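Local coordinates for putative Scyalone Dehydratase (Novosphingobium aromaticivorans DSM 12444, PDB 3EF8), which is of unknown function but, as a SnoaL-like member of the NTF2 superfamily, may act as a lyase related to scytalone dehydratase, at residues 18-23 against 126-131. Sequence-based numbering, arbitrary orientation.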
loop_
_atom_site.group_PDB
_atom_site.type_symbol
_atom_site.label_atom_id
_atom_site.label_comp_id
_atom_site.label_asym_id
_atom_site.label_seq_id
_atom_site.Cartn_x
_atom_site.Cartn_y
_atom_site.Cartn_z
ATOM N N PHE A 18 -10.364 2.047 4.890
ATOM C CA PHE A 18 -10.127 0.635 4.631
ATOM C C PHE A 18 -11.399 -0.142 4.726
ATOM O O PHE A 18 -11.658 -1.070 3.930
ATOM C CB PHE A 18 -9.088 0.057 5.576
ATOM C CG PHE A 18 -7.742 0.743 5.513
ATOM C CD1 PHE A 18 -7.308 1.385 4.352
ATOM C CD2 PHE A 18 -6.902 0.732 6.613
ATOM C CE1 PHE A 18 -6.048 2.032 4.301
ATOM C CE2 PHE A 18 -5.663 1.340 6.572
ATOM C CZ PHE A 18 -5.239 2.009 5.434
ATOM N N ASP A 19 -12.241 0.189 5.687
ATOM C CA ASP A 19 -13.549 -0.456 5.765
ATOM C C ASP A 19 -14.340 -0.195 4.508
ATOM O O ASP A 19 -15.036 -1.065 3.963
ATOM C CB ASP A 19 -14.364 0.097 6.941
ATOM C CG ASP A 19 -13.875 -0.392 8.297
ATOM O OD1 ASP A 19 -13.135 -1.404 8.420
ATOM O OD2 ASP A 19 -14.266 0.254 9.310
ATOM N N TYR A 20 -14.248 1.026 3.987
ATOM C CA TYR A 20 -14.902 1.360 2.722
ATOM C C TYR A 20 -14.463 0.461 1.563
ATOM O O TYR A 20 -15.265 -0.156 0.871
ATOM C CB TYR A 20 -14.703 2.857 2.345
ATOM C CG TYR A 20 -15.220 3.246 0.982
ATOM C CD1 TYR A 20 -14.456 3.039 -0.134
ATOM C CD2 TYR A 20 -16.475 3.802 0.817
ATOM C CE1 TYR A 20 -14.900 3.371 -1.427
ATOM C CE2 TYR A 20 -16.924 4.137 -0.479
ATOM C CZ TYR A 20 -16.118 3.911 -1.565
ATOM O OH TYR A 20 -16.532 4.202 -2.868
ATOM N N SER A 21 -13.151 0.324 1.409
ATOM C CA SER A 21 -12.585 -0.479 0.315
ATOM C C SER A 21 -12.936 -1.947 0.484
ATOM O O SER A 21 -13.206 -2.639 -0.502
ATOM C CB SER A 21 -11.096 -0.296 0.243
ATOM O OG SER A 21 -10.838 0.941 -0.346
ATOM N N TYR A 22 -12.958 -2.390 1.728
ATOM C CA TYR A 22 -13.369 -3.783 2.044
ATOM C C TYR A 22 -14.812 -4.039 1.636
ATOM O O TYR A 22 -15.129 -4.976 0.903
ATOM C CB TYR A 22 -13.175 -4.119 3.517
ATOM C CG TYR A 22 -13.597 -5.544 3.885
ATOM C CD1 TYR A 22 -12.858 -6.639 3.465
ATOM C CD2 TYR A 22 -14.735 -5.775 4.650
ATOM C CE1 TYR A 22 -13.254 -7.911 3.761
ATOM C CE2 TYR A 22 -15.151 -7.038 4.929
ATOM C CZ TYR A 22 -14.397 -8.109 4.529
ATOM O OH TYR A 22 -14.815 -9.407 4.875
ATOM N N HIS A 23 -15.705 -3.193 2.123
ATOM C CA HIS A 23 -17.100 -3.360 1.773
ATOM C C HIS A 23 -17.408 -3.203 0.282
ATOM O O HIS A 23 -18.303 -3.803 -0.271
ATOM C CB HIS A 23 -17.976 -2.440 2.646
ATOM C CG HIS A 23 -18.020 -2.896 4.064
ATOM N ND1 HIS A 23 -18.464 -4.157 4.412
ATOM C CD2 HIS A 23 -17.624 -2.303 5.211
ATOM C CE1 HIS A 23 -18.358 -4.314 5.718
ATOM N NE2 HIS A 23 -17.844 -3.206 6.227
ATOM N N LYS A 126 -17.527 13.377 3.553
ATOM C CA LYS A 126 -18.362 14.520 3.128
ATOM C C LYS A 126 -18.139 14.835 1.651
ATOM O O LYS A 126 -19.050 15.154 0.918
ATOM C CB LYS A 126 -18.123 15.748 4.000
ATOM C CG LYS A 126 -19.050 16.908 3.614
ATOM C CD LYS A 126 -19.483 17.667 4.856
ATOM C CE LYS A 126 -20.454 18.823 4.540
ATOM N NZ LYS A 126 -19.809 19.880 3.763
ATOM N N ARG A 127 -16.889 14.719 1.192
ATOM C CA ARG A 127 -16.573 14.838 -0.215
ATOM C C ARG A 127 -15.488 13.842 -0.586
ATOM O O ARG A 127 -14.559 13.642 0.176
ATOM C CB ARG A 127 -16.079 16.249 -0.596
ATOM C CG ARG A 127 -15.834 16.365 -2.090
ATOM C CD ARG A 127 -15.626 17.834 -2.560
ATOM N NE ARG A 127 -15.016 17.874 -3.898
ATOM C CZ ARG A 127 -15.725 17.852 -5.019
ATOM N NH1 ARG A 127 -17.049 17.796 -4.946
ATOM N NH2 ARG A 127 -15.135 17.868 -6.196
ATOM N N ARG A 128 -15.647 13.204 -1.745
ATOM C CA ARG A 128 -14.573 12.433 -2.390
ATOM C C ARG A 128 -14.413 12.883 -3.812
ATOM O O ARG A 128 -15.395 12.900 -4.582
ATOM C CB ARG A 128 -14.834 10.929 -2.432
ATOM C CG ARG A 128 -15.137 10.289 -1.153
ATOM C CD ARG A 128 -14.776 8.815 -1.198
ATOM N NE ARG A 128 -13.325 8.643 -1.041
ATOM C CZ ARG A 128 -12.715 7.502 -0.791
ATOM N NH1 ARG A 128 -13.379 6.360 -0.824
ATOM N NH2 ARG A 128 -11.442 7.516 -0.497
ATOM N N GLU A 129 -13.189 13.183 -4.193
ATOM C CA GLU A 129 -12.869 13.533 -5.541
ATOM C C GLU A 129 -11.787 12.577 -6.019
ATOM O O GLU A 129 -10.687 12.536 -5.471
ATOM C CB GLU A 129 -12.390 14.965 -5.652
ATOM C CG GLU A 129 -11.920 15.337 -7.020
ATOM C CD GLU A 129 -11.506 16.780 -7.118
ATOM O OE1 GLU A 129 -12.279 17.664 -6.680
ATOM O OE2 GLU A 129 -10.448 17.029 -7.679
ATOM N N LEU A 130 -12.104 11.758 -7.009
ATOM C CA LEU A 130 -11.132 10.864 -7.624
ATOM C C LEU A 130 -10.464 11.544 -8.747
ATOM O O LEU A 130 -11.152 12.081 -9.659
ATOM C CB LEU A 130 -11.792 9.606 -8.152
ATOM C CG LEU A 130 -10.884 8.661 -8.891
ATOM C CD1 LEU A 130 -9.865 7.971 -7.972
ATOM C CD2 LEU A 130 -11.729 7.597 -9.620
ATOM N N ARG A 131 -9.131 11.549 -8.730
ATOM C CA ARG A 131 -8.322 12.035 -9.842
ATOM C C ARG A 131 -7.622 10.814 -10.426
ATOM O O ARG A 131 -7.061 10.013 -9.711
ATOM C CB ARG A 131 -7.334 13.115 -9.414
ATOM C CG ARG A 131 -8.040 14.319 -8.819
ATOM C CD ARG A 131 -7.066 15.423 -8.469
ATOM N NE ARG A 131 -7.763 16.486 -7.770
ATOM C CZ ARG A 131 -7.171 17.476 -7.112
ATOM N NH1 ARG A 131 -5.845 17.568 -7.080
ATOM N NH2 ARG A 131 -7.911 18.374 -6.497
HETATM O O HOH W 1 -11.285 4.338 0.334
#
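Arg128 meets Tyr20 with one nitrogen of its guanidinium, and this buried cation-pi contact is the tight part of the pairing. NH1 of Arg128 lies 3.4 Å from CE1 of Tyr20, over one face of the ring and offset toward its rim. The guanidinium stands on edge to that face, its plane turned 84° from the ring. CZ of Arg128 is 4.9 Å from the centroid of the Tyr20 ring, 18° off the normal. A bend about CG-CD of Arg128 (chi3 78°) helps place NH1 there. Tyr20 reaches across from the helix with CG anti to its backbone N. Arg128 NH2 forms a salt bridge with Asp114, which probably helps balance the buried charge.

Beside this pair the join is looser. Water 1 accepts from Arg128 NH1 at 3.1 Å, and it donates weakly to Ser21 OG at 3.5 Å.

The partly exposed side is the other face of the strand, away from helix 3-25. There Glu129 and its flanking arginines form a salt-bridge network that takes no part in the pairing. Arg127 NH2 binds Glu129 OE1 at 2.9 Å. Arg131 grips Glu129 OE2 side-on, with its NE at 2.7 Å and its NH2 at 3.1 Å.

The contact joins helix 3-25 to strand 122-136 of the curved sheet, an NTF2-like helix-on-sheet packing near the chain centre. Helix 29-33 packs on Tyr20 through Leu32, strand 106-119 supplies Asp114, and strand 67-81 touches Ser21 through His72.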